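Local coordinates for protein structure-specific endonuclease subunit SLX1 (Candida glabrata, PDB 4XLG) that probably acts as the catalytic subunit of the SLX1-SLX4 endonuclease, nicking branched DNA near junctions with single strands during repair and recombination, at residues I7-Y11 against Y194-L198; Y26-T30 against Q79-Q83; E61-Y67 against L128-N134; S164-L168 against K185-L189. The protein carries 1 engineered substitution. All coordinates share one frame; numbering follows the deposited sequence.

Interaction 1 of 4, residues I7-Y11 against Y194-L198; sequences IPDFY and YSTTL
Y194 meets F10 in a T-shaped stack: the edge of the tyrosine ring, led by CD1 and CE1, comes down on one face of the phenylalanine ring. The ring centroids lie 5.3 Å apart and the planes stand at 82°, close to perpendicular. CE1 of Y194 reaches CB of F10 at 3.7 Å, while CD1 of Y194 is 3.8 Å from CG of F10. F10 swings its ring to the helix with CG anti to the backbone N (chi1 -173°).

One turn further along comes T197. Its methyl CG2 lies at the rim of the F10 ring, near the ring plane and 4.1 Å from CD2, so face and edge of the same ring are both used by the helix. The T197 hydroxyl OG1 turns back to the carbonyl of L193 in its own helix.

The contact joins the loop before strand 12-18, part of the GIY-YIG region, to the middle of the long helix 176-213. P33 of helix 33-41 touches both F10 and Y194, and Y67 lies against F10 with its ring at about 20°.

L198 closes the row. CD2 sits 3.6 Å from CB of D9 and 4.2 Å from CB of F10, while CD1 lies over a face of the Y194 ring. The D9 carboxylate is held by Y293 of helix 288-299, and the D9 carbonyl accepts from K201 NZ.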
loop_
_atom_site.group_PDB
_atom_site.type_symbol
_atom_site.label_atom_id
_atom_site.label_comp_id
_atom_site.label_asym_id
_atom_site.label_seq_id
_atom_site.Cartn_x
_atom_site.Cartn_y
_atom_site.Cartn_z
ATOM N N ILE B 7 -8.436 -3.184 4.576
ATOM C CA ILE B 7 -7.190 -2.510 4.260
ATOM C C ILE B 7 -6.898 -1.520 5.417
ATOM O O ILE B 7 -7.817 -0.879 5.900
ATOM C CB ILE B 7 -7.309 -1.757 2.944
ATOM C CG1 ILE B 7 -7.472 -2.821 1.801
ATOM C CG2 ILE B 7 -6.102 -0.819 2.713
ATOM C CD1 ILE B 7 -7.211 -2.257 0.431
ATOM N N PRO B 8 -5.660 -1.485 5.920
ATOM C CA PRO B 8 -5.357 -0.594 7.066
ATOM C C PRO B 8 -5.674 0.839 6.781
ATOM O O PRO B 8 -5.482 1.330 5.649
ATOM C CB PRO B 8 -3.815 -0.707 7.253
ATOM C CG PRO B 8 -3.523 -2.136 6.705
ATOM C CD PRO B 8 -4.500 -2.297 5.497
ATOM N N ASP B 9 -6.175 1.523 7.812
ATOM C CA ASP B 9 -6.318 2.971 7.714
ATOM C C ASP B 9 -4.985 3.618 7.395
ATOM O O ASP B 9 -4.924 4.572 6.643
ATOM C CB ASP B 9 -6.880 3.549 9.048
ATOM C CG ASP B 9 -8.234 2.940 9.400
ATOM O OD1 ASP B 9 -9.000 2.500 8.483
ATOM O OD2 ASP B 9 -8.541 2.833 10.588
ATOM N N PHE B 10 -3.938 3.152 8.060
ATOM C CA PHE B 10 -2.589 3.607 7.786
ATOM C C PHE B 10 -1.620 2.486 8.042
ATOM O O PHE B 10 -1.684 1.847 9.087
ATOM C CB PHE B 10 -2.221 4.821 8.698
ATOM C CG PHE B 10 -0.866 5.442 8.329
ATOM C CD1 PHE B 10 0.340 4.924 8.822
ATOM C CD2 PHE B 10 -0.843 6.479 7.422
ATOM C CE1 PHE B 10 1.613 5.482 8.409
ATOM C CE2 PHE B 10 0.412 7.087 7.020
ATOM C CZ PHE B 10 1.623 6.578 7.520
ATOM N N TYR B 11 -0.716 2.215 7.099
ATOM C CA TYR B 11 0.348 1.268 7.433
ATOM C C TYR B 11 1.516 1.750 6.583
ATOM O O TYR B 11 1.371 1.890 5.349
ATOM C CB TYR B 11 -0.041 -0.214 7.109
ATOM C CG TYR B 11 0.525 -1.158 8.168
ATOM C CD1 TYR B 11 1.947 -1.399 8.243
ATOM C CD2 TYR B 11 -0.296 -1.711 9.129
ATOM C CE1 TYR B 11 2.469 -2.222 9.272
ATOM C CE2 TYR B 11 0.207 -2.532 10.128
ATOM C CZ TYR B 11 1.590 -2.750 10.192
ATOM O OH TYR B 11 2.056 -3.558 11.209
ATOM N N TYR B 194 0.108 11.931 9.713
ATOM C CA TYR B 194 -0.670 10.780 10.183
ATOM C C TYR B 194 -2.119 11.189 10.541
ATOM O O TYR B 194 -3.094 10.558 10.099
ATOM C CB TYR B 194 0.001 10.194 11.409
ATOM C CG TYR B 194 -0.659 8.996 12.026
ATOM C CD1 TYR B 194 -0.924 7.847 11.250
ATOM C CD2 TYR B 194 -0.900 8.944 13.392
ATOM C CE1 TYR B 194 -1.471 6.710 11.822
ATOM C CE2 TYR B 194 -1.455 7.792 13.983
ATOM C CZ TYR B 194 -1.712 6.684 13.173
ATOM O OH TYR B 194 -2.181 5.568 13.763
ATOM N N SER B 195 -2.253 12.248 11.333
ATOM C CA SER B 195 -3.592 12.571 11.894
ATOM C C SER B 195 -4.448 13.079 10.746
ATOM O O SER B 195 -5.691 12.857 10.682
ATOM C CB SER B 195 -3.493 13.609 13.039
ATOM O OG SER B 195 -2.893 12.999 14.176
ATOM N N THR B 196 -3.796 13.766 9.821
ATOM C CA THR B 196 -4.562 14.279 8.680
ATOM C C THR B 196 -5.042 13.145 7.773
ATOM O O THR B 196 -6.168 13.188 7.264
ATOM C CB THR B 196 -3.736 15.284 7.852
ATOM O OG1 THR B 196 -3.546 16.507 8.622
ATOM C CG2 THR B 196 -4.503 15.686 6.595
ATOM N N THR B 197 -4.175 12.153 7.543
ATOM C CA THR B 197 -4.526 11.006 6.693
ATOM C C THR B 197 -5.739 10.293 7.294
ATOM O O THR B 197 -6.705 9.986 6.583
ATOM C CB THR B 197 -3.325 10.032 6.542
ATOM O OG1 THR B 197 -2.300 10.746 5.867
ATOM C CG2 THR B 197 -3.713 8.815 5.664
ATOM N N LEU B 198 -5.702 10.066 8.600
ATOM C CA LEU B 198 -6.847 9.397 9.257
ATOM C C LEU B 198 -8.118 10.277 9.166
ATOM O O LEU B 198 -9.235 9.771 8.960
ATOM C CB LEU B 198 -6.533 9.062 10.716
ATOM C CG LEU B 198 -5.399 8.021 10.991
ATOM C CD1 LEU B 198 -5.295 7.760 12.510
ATOM C CD2 LEU B 198 -5.655 6.687 10.232
#

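Interaction 2 of 4, residues Y26-T30 against Q79-Q83. Engineered in segment 79-83: Q79 (natural residue Glu).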
loop_
_atom_site.group_PDB
_atom_site.type_symbol
_atom_site.label_atom_id
_atom_site.label_comp_id
_atom_site.label_asym_id
_atom_site.label_seq_id
_atom_site.Cartn_x
_atom_site.Cartn_y
_atom_site.Cartn_z
ATOM N N TYR B 26 17.587 3.312 10.130
ATOM C CA TYR B 26 16.766 2.230 10.635
ATOM C C TYR B 26 15.571 2.138 9.741
ATOM O O TYR B 26 14.982 3.171 9.419
ATOM C CB TYR B 26 16.331 2.520 12.070
ATOM C CG TYR B 26 15.594 1.344 12.687
ATOM C CD1 TYR B 26 14.221 1.226 12.547
ATOM C CD2 TYR B 26 16.259 0.408 13.445
ATOM C CE1 TYR B 26 13.525 0.134 13.088
ATOM C CE2 TYR B 26 15.574 -0.679 14.009
ATOM C CZ TYR B 26 14.206 -0.771 13.843
ATOM O OH TYR B 26 13.514 -1.810 14.386
ATOM N N ILE B 27 15.176 0.915 9.392
ATOM C CA ILE B 27 13.937 0.775 8.603
ATOM C C ILE B 27 12.921 -0.074 9.356
ATOM O O ILE B 27 13.293 -1.160 9.881
ATOM C CB ILE B 27 14.260 0.081 7.243
ATOM C CG1 ILE B 27 15.061 1.059 6.366
ATOM C CG2 ILE B 27 12.929 -0.356 6.478
ATOM C CD1 ILE B 27 15.784 0.295 5.187
ATOM N N GLY B 28 11.651 0.359 9.420
ATOM C CA GLY B 28 10.655 -0.530 10.049
ATOM C C GLY B 28 9.294 -0.272 9.431
ATOM O O GLY B 28 9.189 0.437 8.434
ATOM N N SER B 29 8.246 -0.891 9.986
ATOM C CA SER B 29 6.908 -0.659 9.450
ATOM C C SER B 29 5.968 -0.536 10.623
ATOM O O SER B 29 6.225 -1.104 11.700
ATOM C CB SER B 29 6.452 -1.807 8.508
ATOM O OG SER B 29 6.473 -3.072 9.156
ATOM N N THR B 30 4.885 0.208 10.417
ATOM C CA THR B 30 3.983 0.493 11.549
ATOM C C THR B 30 2.604 0.988 11.094
ATOM O O THR B 30 2.511 1.689 10.100
ATOM C CB THR B 30 4.604 1.617 12.501
ATOM O OG1 THR B 30 3.750 1.815 13.641
ATOM C CG2 THR B 30 4.828 2.949 11.754
ATOM N N GLN B 79 9.077 -3.849 3.627
ATOM C CA GLN B 79 10.124 -3.578 4.634
ATOM C C GLN B 79 11.287 -4.565 4.534
ATOM O O GLN B 79 12.458 -4.181 4.550
ATOM C CB GLN B 79 9.519 -3.670 6.041
ATOM C CG GLN B 79 10.600 -3.360 7.155
ATOM C CD GLN B 79 10.190 -3.950 8.442
ATOM O OE1 GLN B 79 9.040 -3.854 8.823
ATOM N NE2 GLN B 79 11.105 -4.634 9.106
ATOM N N HIS B 80 10.965 -5.845 4.452
ATOM C CA HIS B 80 12.034 -6.831 4.419
ATOM C C HIS B 80 12.838 -6.727 3.133
ATOM O O HIS B 80 14.044 -6.921 3.147
ATOM C CB HIS B 80 11.430 -8.242 4.609
ATOM C CG HIS B 80 10.834 -8.427 5.971
ATOM N ND1 HIS B 80 9.840 -9.344 6.242
ATOM C CD2 HIS B 80 11.077 -7.779 7.140
ATOM C CE1 HIS B 80 9.502 -9.258 7.519
ATOM N NE2 HIS B 80 10.239 -8.320 8.087
ATOM N N ALA B 81 12.169 -6.432 2.017
ATOM C CA ALA B 81 12.892 -6.298 0.741
ATOM C C ALA B 81 13.843 -5.071 0.809
ATOM O O ALA B 81 14.998 -5.113 0.326
ATOM C CB ALA B 81 11.880 -6.148 -0.395
ATOM N N TRP B 82 13.318 -4.004 1.381
ATOM C CA TRP B 82 14.051 -2.740 1.503
ATOM C C TRP B 82 15.304 -2.979 2.379
ATOM O O TRP B 82 16.428 -2.571 2.022
ATOM C CB TRP B 82 13.108 -1.681 2.092
ATOM C CG TRP B 82 13.675 -0.264 2.114
ATOM C CD1 TRP B 82 14.868 0.178 1.579
ATOM C CD2 TRP B 82 13.004 0.872 2.627
ATOM N NE1 TRP B 82 14.965 1.562 1.768
ATOM C CE2 TRP B 82 13.828 1.997 2.399
ATOM C CE3 TRP B 82 11.765 1.050 3.276
ATOM C CZ2 TRP B 82 13.484 3.279 2.840
ATOM C CZ3 TRP B 82 11.399 2.329 3.681
ATOM C CH2 TRP B 82 12.265 3.430 3.451
ATOM N N GLN B 83 15.134 -3.666 3.505
ATOM C CA GLN B 83 16.287 -4.026 4.356
ATOM C C GLN B 83 17.254 -4.986 3.715
ATOM O O GLN B 83 18.443 -4.911 3.989
ATOM C CB GLN B 83 15.810 -4.642 5.677
ATOM C CG GLN B 83 15.028 -3.610 6.520
ATOM C CD GLN B 83 14.386 -4.236 7.763
ATOM O OE1 GLN B 83 13.699 -5.272 7.685
ATOM N NE2 GLN B 83 14.672 -3.646 8.925
HETATM O O HOH W 1 17.035 -1.262 9.512
#
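This is strand-on-helix packing, largely buried, in which I27 on strand 25-30, outermost in the sheet within this chain, sits between W82 and two glutamines of helix 72-84. The short axes run nearly antiparallel (175°), 8.4 Å apart. CD1 of I27 stands over the five-membered ring of W82 in a CH-pi contact, 3.6 Å from the centroid and only 3° off the normal. The other branch, CG2, anti to the backbone N while CG1 lies beside it, reaches the six-membered ring at CE3 of W82, 3.7 Å away. The indole N-H is held by the carbonyl of K110.

In the GIY-YIG domain this helix covers one face of the central sheet. Q79 is an engineered residue, glutamate in the natural protein. Its OE1 accepts from S29 OG at 2.7 Å, the hydroxyl lying almost in line with the carbonyl bond. Its amide NE2 turns to the next helical turn and donates to Q83 OE1 (3.0 Å, 162°), which holds both ends of the amide and fixes its flip. CG of Q83 also packs on CB of I27, 3.8 Å away. A water accepts from I27 N at 2.9 Å and, weakly, from Q83 NE2.

Interaction 3 of 4, residues E61-Y67 against L128-N134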
loop_
_atom_site.group_PDB
_atom_site.type_symbol
_atom_site.label_atom_id
_atom_site.label_comp_id
_atom_site.label_asym_id
_atom_site.label_seq_id
_atom_site.Cartn_x
_atom_site.Cartn_y
_atom_site.Cartn_z
ATOM N N GLU B 61 15.515 10.979 13.465
ATOM C CA GLU B 61 14.583 11.754 12.619
ATOM C C GLU B 61 13.879 10.791 11.652
ATOM O O GLU B 61 14.555 9.984 11.017
ATOM C CB GLU B 61 15.381 12.817 11.778
ATOM C CG GLU B 61 14.471 13.633 10.826
ATOM C CD GLU B 61 15.282 14.477 9.837
ATOM O OE1 GLU B 61 16.521 14.305 9.742
ATOM O OE2 GLU B 61 14.658 15.327 9.145
ATOM N N MET B 62 12.539 10.817 11.577
ATOM C CA MET B 62 11.894 10.010 10.532
ATOM C C MET B 62 11.983 10.818 9.243
ATOM O O MET B 62 11.324 11.830 9.112
ATOM C CB MET B 62 10.433 9.687 10.910
ATOM C CG MET B 62 9.774 8.762 9.824
ATOM S SD MET B 62 8.092 8.287 10.328
ATOM C CE MET B 62 8.465 7.212 11.714
ATOM N N VAL B 63 12.787 10.370 8.271
ATOM C CA VAL B 63 12.972 11.233 7.119
ATOM C C VAL B 63 12.018 10.946 5.963
ATOM O O VAL B 63 11.780 11.821 5.100
ATOM C CB VAL B 63 14.456 11.158 6.591
ATOM C CG1 VAL B 63 15.418 11.736 7.694
ATOM C CG2 VAL B 63 14.907 9.729 6.172
ATOM N N ALA B 64 11.491 9.720 5.923
ATOM C CA ALA B 64 10.578 9.332 4.828
ATOM C C ALA B 64 9.689 8.204 5.294
ATOM O O ALA B 64 10.064 7.428 6.177
ATOM C CB ALA B 64 11.354 8.886 3.558
ATOM N N ILE B 65 8.515 8.096 4.677
ATOM C CA ILE B 65 7.692 6.926 4.961
ATOM C C ILE B 65 6.927 6.606 3.652
ATOM O O ILE B 65 6.507 7.523 2.933
ATOM C CB ILE B 65 6.736 7.150 6.173
ATOM C CG1 ILE B 65 6.019 5.821 6.556
ATOM C CG2 ILE B 65 5.700 8.314 5.909
ATOM C CD1 ILE B 65 5.365 6.001 8.003
ATOM N N VAL B 66 6.814 5.321 3.354
ATOM C CA VAL B 66 6.043 4.831 2.211
ATOM C C VAL B 66 4.781 4.274 2.824
ATOM O O VAL B 66 4.871 3.417 3.716
ATOM C CB VAL B 66 6.795 3.729 1.464
ATOM C CG1 VAL B 66 5.935 3.086 0.292
ATOM C CG2 VAL B 66 8.168 4.286 0.914
ATOM N N TYR B 67 3.615 4.750 2.387
ATOM C CA TYR B 67 2.398 4.221 3.011
ATOM C C TYR B 67 1.346 3.969 1.918
ATOM O O TYR B 67 1.632 4.131 0.719
ATOM C CB TYR B 67 1.885 5.179 4.118
ATOM C CG TYR B 67 1.412 6.546 3.634
ATOM C CD1 TYR B 67 2.323 7.575 3.352
ATOM C CD2 TYR B 67 0.033 6.810 3.495
ATOM C CE1 TYR B 67 1.888 8.824 2.927
ATOM C CE2 TYR B 67 -0.406 8.078 3.066
ATOM C CZ TYR B 67 0.538 9.079 2.802
ATOM O OH TYR B 67 0.093 10.309 2.372
ATOM N N LEU B 128 1.391 3.092 -4.119
ATOM C CA LEU B 128 1.865 3.589 -2.828
ATOM C C LEU B 128 2.182 5.073 -2.863
ATOM O O LEU B 128 2.339 5.681 -3.935
ATOM C CB LEU B 128 3.121 2.797 -2.397
ATOM C CG LEU B 128 2.801 1.278 -2.275
ATOM C CD1 LEU B 128 4.091 0.514 -2.166
ATOM C CD2 LEU B 128 1.895 1.055 -0.985
ATOM N N THR B 129 2.297 5.650 -1.669
ATOM C CA THR B 129 2.709 7.039 -1.561
ATOM C C THR B 129 4.055 7.098 -0.861
ATOM O O THR B 129 4.202 6.541 0.239
ATOM C CB THR B 129 1.671 7.880 -0.768
ATOM O OG1 THR B 129 0.458 7.951 -1.550
ATOM C CG2 THR B 129 2.189 9.342 -0.472
ATOM N N LEU B 130 5.014 7.791 -1.481
ATOM C CA LEU B 130 6.325 8.017 -0.859
ATOM C C LEU B 130 6.308 9.462 -0.294
ATOM O O LEU B 130 6.204 10.424 -1.054
ATOM C CB LEU B 130 7.446 7.838 -1.912
ATOM C CG LEU B 130 8.820 8.403 -1.513
ATOM C CD1 LEU B 130 9.335 7.720 -0.233
ATOM C CD2 LEU B 130 9.737 8.187 -2.739
ATOM N N HIS B 131 6.430 9.597 1.024
ATOM C CA HIS B 131 6.328 10.916 1.652
ATOM C C HIS B 131 7.655 11.269 2.329
ATOM O O HIS B 131 8.143 10.463 3.151
ATOM C CB HIS B 131 5.250 10.932 2.744
ATOM C CG HIS B 131 5.133 12.282 3.398
ATOM N ND1 HIS B 131 4.398 13.315 2.850
ATOM C CD2 HIS B 131 5.751 12.802 4.498
ATOM C CE1 HIS B 131 4.546 14.405 3.585
ATOM N NE2 HIS B 131 5.346 14.112 4.603
ATOM N N PHE B 132 8.192 12.458 2.031
ATOM C CA PHE B 132 9.404 12.958 2.722
ATOM C C PHE B 132 9.101 13.994 3.793
ATOM O O PHE B 132 8.300 14.906 3.575
ATOM C CB PHE B 132 10.372 13.602 1.688
ATOM C CG PHE B 132 10.925 12.590 0.756
ATOM C CD1 PHE B 132 12.021 11.815 1.161
ATOM C CD2 PHE B 132 10.354 12.370 -0.492
ATOM C CE1 PHE B 132 12.566 10.822 0.317
ATOM C CE2 PHE B 132 10.911 11.404 -1.388
ATOM C CZ PHE B 132 12.009 10.610 -0.977
ATOM N N PHE B 133 9.739 13.842 4.949
ATOM C CA PHE B 133 9.628 14.816 6.023
ATOM C C PHE B 133 10.818 15.741 6.027
ATOM O O PHE B 133 10.886 16.720 6.805
ATOM C CB PHE B 133 9.577 14.111 7.364
ATOM C CG PHE B 133 8.398 13.187 7.503
ATOM C CD1 PHE B 133 7.105 13.737 7.730
ATOM C CD2 PHE B 133 8.567 11.794 7.402
ATOM C CE1 PHE B 133 5.999 12.877 7.885
ATOM C CE2 PHE B 133 7.460 10.907 7.563
ATOM C CZ PHE B 133 6.170 11.457 7.812
ATOM N N ASN B 134 11.784 15.401 5.185
ATOM C CA ASN B 134 13.015 16.210 5.099
ATOM C C ASN B 134 13.286 16.501 3.638
ATOM O O ASN B 134 13.350 15.570 2.815
ATOM C CB ASN B 134 14.223 15.476 5.741
ATOM C CG ASN B 134 15.497 16.351 5.753
ATOM O OD1 ASN B 134 16.072 16.632 4.697
ATOM N ND2 ASN B 134 15.914 16.812 6.956
HETATM O O HOH W 2 12.040 16.042 9.324
#
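Two antiparallel strands of the central mixed sheet meet here: 60-67 of the GIY-YIG domain and 129-132, the strand that links it to 160-168. Y67 with T129 and I65 with H131 are hydrogen-bonded pairs, whereas A64 with F132 and V66 with L130 are non-hydrogen-bonded. Each of the bonded pairs is closed by two bonds, among them I65 N to H131 O and H131 N to I65 O, both 2.8 Å. Beyond them F133 N donates to V63 O. On the far edge of strand 60-67, V63 and A64 both face L15 in a classic beta bulge.

On the face of A64 and V66, the methyl of A64 touches F132 CD1, and V66 CG2 meets L130 CD1. On the face of I65 and Y67, Y67 turns its CG into the position between the backbone N and carbonyl carbon (chi1 65°), which lays the ring beside T129. T129 CB lies over that ring, 4.0 Å from its centroid, and CG2 comes 3.5 Å from Y67 CE1. The CE2 corner of F133 meets I65 CG2 at 3.5 Å and the sulfur of M62, an oblique Met-aromatic contact.

H131 is fixed at both ring nitrogens by S162 and S164. At the end of the strand pair N134 caps helix 135-143 with OD1 and gives ND2 also to the T169 carbonyl. A water donates to E61 OE2 and F133 O. That same OE2 receives N134 ND2 on its syn lone pair, at 2.9 Å and 156°.

Interaction 4 of 4, residues S164-L168 against K185-L189; sequences SQDAL and KNMEL
S164 OG is gripped by two partners: H131 of the neighbouring strand bonds it through NE2, and a water lies 2.6 Å from it. That water donates to L189 O at 2.7 Å, tying the serine hydroxyl to a helix carbonyl across the contact. The rest is van der Waals packing, of leucine methyls on backbone and side chains.

L189 carries most of the packing. Its CD2 rests 3.5 Å from the carbonyl oxygen of Q165, and CD1 lies 3.9 Å from CA of A167. With CG anti to the carbonyl carbon (chi1 -62°), L189 turns both methyls onto the backbone of a type II beta turn, S164 to A167, which A167 N closes on S164 O at 3.1 Å. L168, just past the turn, packs CG against CD1 of L189 at 4.2 Å and sets CD2 against CB and CD of K185, in the lysine conformer given, the two side chains crossing at about a right angle.

The turn interrupts strand 160-168, which is outermost in the sheet within this chain, and L168 is at its end. Helix 176-213 packs against it, with F133 touching L189, N186 OD1 accepting from M62 N of strand 60-67, and M187 on helix 33-41.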
loop_
_atom_site.group_PDB
_atom_site.type_symbol
_atom_site.label_atom_id
_atom_site.label_comp_id
_atom_site.label_asym_id
_atom_site.label_seq_id
_atom_site.Cartn_x
_atom_site.Cartn_y
_atom_site.Cartn_z
ATOM N N SER B 164 6.475 17.179 3.082
ATOM C CA SER B 164 5.792 17.930 4.133
ATOM C C SER B 164 5.861 19.423 3.922
ATOM O O SER B 164 6.901 19.945 3.565
ATOM C CB SER B 164 6.412 17.621 5.496
ATOM O OG SER B 164 5.921 16.413 6.025
ATOM N N GLN B 165 4.751 20.103 4.160
ATOM C CA GLN B 165 4.826 21.545 4.318
ATOM C C GLN B 165 5.767 21.786 5.509
ATOM O O GLN B 165 5.662 21.095 6.540
ATOM C CB GLN B 165 3.440 22.127 4.572
ATOM C CG GLN B 165 3.453 23.621 4.804
ATOM C CD GLN B 165 2.086 24.201 4.543
ATOM O OE1 GLN B 165 1.089 23.716 5.085
ATOM N NE2 GLN B 165 2.015 25.203 3.668
ATOM N N ASP B 166 6.675 22.743 5.385
ATOM C CA ASP B 166 7.648 23.021 6.462
ATOM C C ASP B 166 8.579 21.832 6.769
ATOM O O ASP B 166 9.065 21.690 7.884
ATOM C CB ASP B 166 6.935 23.433 7.757
ATOM C CG ASP B 166 6.037 24.635 7.574
ATOM O OD1 ASP B 166 6.398 25.576 6.819
ATOM O OD2 ASP B 166 4.948 24.604 8.192
ATOM N N ALA B 167 8.822 20.979 5.773
ATOM C CA ALA B 167 9.845 19.921 5.882
ATOM C C ALA B 167 11.164 20.508 6.372
ATOM O O ALA B 167 11.543 21.650 6.002
ATOM C CB ALA B 167 10.068 19.233 4.515
ATOM N N LEU B 168 11.872 19.740 7.180
ATOM C CA LEU B 168 13.216 20.146 7.601
ATOM C C LEU B 168 14.181 20.131 6.411
ATOM O O LEU B 168 13.982 19.444 5.432
ATOM C CB LEU B 168 13.736 19.216 8.706
ATOM C CG LEU B 168 12.845 19.290 9.949
ATOM C CD1 LEU B 168 13.538 18.605 11.116
ATOM C CD2 LEU B 168 12.437 20.796 10.243
ATOM N N LYS B 185 10.502 19.188 15.898
ATOM C CA LYS B 185 9.885 19.619 14.635
ATOM C C LYS B 185 9.522 18.421 13.780
ATOM O O LYS B 185 8.433 18.386 13.175
ATOM C CB LYS B 185 10.800 20.562 13.843
ATOM C CG LYS B 185 10.799 22.016 14.394
ATOM C CD LYS B 185 11.793 22.887 13.629
ATOM C CE LYS B 185 11.631 24.373 13.970
ATOM N NZ LYS B 185 11.487 24.584 15.433
ATOM N N ASN B 186 10.422 17.441 13.731
ATOM C CA ASN B 186 10.137 16.232 12.954
ATOM C C ASN B 186 8.898 15.503 13.520
ATOM O O ASN B 186 8.041 15.051 12.768
ATOM C CB ASN B 186 11.362 15.318 12.970
ATOM C CG ASN B 186 11.117 13.954 12.271
ATOM O OD1 ASN B 186 11.147 12.903 12.910
ATOM N ND2 ASN B 186 10.946 14.003 10.934
ATOM N N MET B 187 8.781 15.416 14.837
ATOM C CA MET B 187 7.584 14.743 15.444
ATOM C C MET B 187 6.309 15.441 14.979
ATOM O O MET B 187 5.307 14.766 14.703
ATOM C CB MET B 187 7.606 14.806 16.998
ATOM C CG MET B 187 8.579 13.784 17.597
ATOM S SD MET B 187 7.964 12.036 17.342
ATOM C CE MET B 187 6.431 12.012 18.197
ATOM N N GLU B 188 6.351 16.754 14.932
ATOM C CA GLU B 188 5.145 17.529 14.578
ATOM C C GLU B 188 4.801 17.198 13.097
ATOM O O GLU B 188 3.625 17.050 12.735
ATOM C CB GLU B 188 5.338 19.055 14.772
ATOM C CG GLU B 188 4.002 19.701 14.625
ATOM C CD GLU B 188 3.063 19.201 15.745
ATOM O OE1 GLU B 188 1.906 18.754 15.482
ATOM O OE2 GLU B 188 3.538 19.209 16.903
ATOM N N LEU B 189 5.829 17.108 12.230
ATOM C CA LEU B 189 5.565 16.773 10.810
ATOM C C LEU B 189 4.939 15.378 10.655
ATOM O O LEU B 189 4.055 15.161 9.801
ATOM C CB LEU B 189 6.870 16.814 9.972
ATOM C CG LEU B 189 7.505 18.203 9.965
ATOM C CD1 LEU B 189 8.880 18.102 9.168
ATOM C CD2 LEU B 189 6.649 19.242 9.303
HETATM O O HOH W 3 3.858 16.716 7.588
#

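In the fold
Interactions 2 and 3 form the buried body, one packing helix 72-84 on strand 25-30, outermost within this chain, the other pairing two strands within the same sheet. Interactions 1 and 4 are more peripheral and share helix 176-213: one docks the loop before strand 12-18, the other the turn in strand 160-168. Backbone bonds dominate interaction 3. Interaction 2 mixes apolar packing with side-chain amides, interaction 1 rests on aromatic and methyl contacts, and interaction 4 adds a water bridge to leucine packing. Interaction 3 touches both outer ones, through F10 on Y67 and through H131 to S164. Interaction 2 reaches interaction 1 through Y11 against S29 and T30.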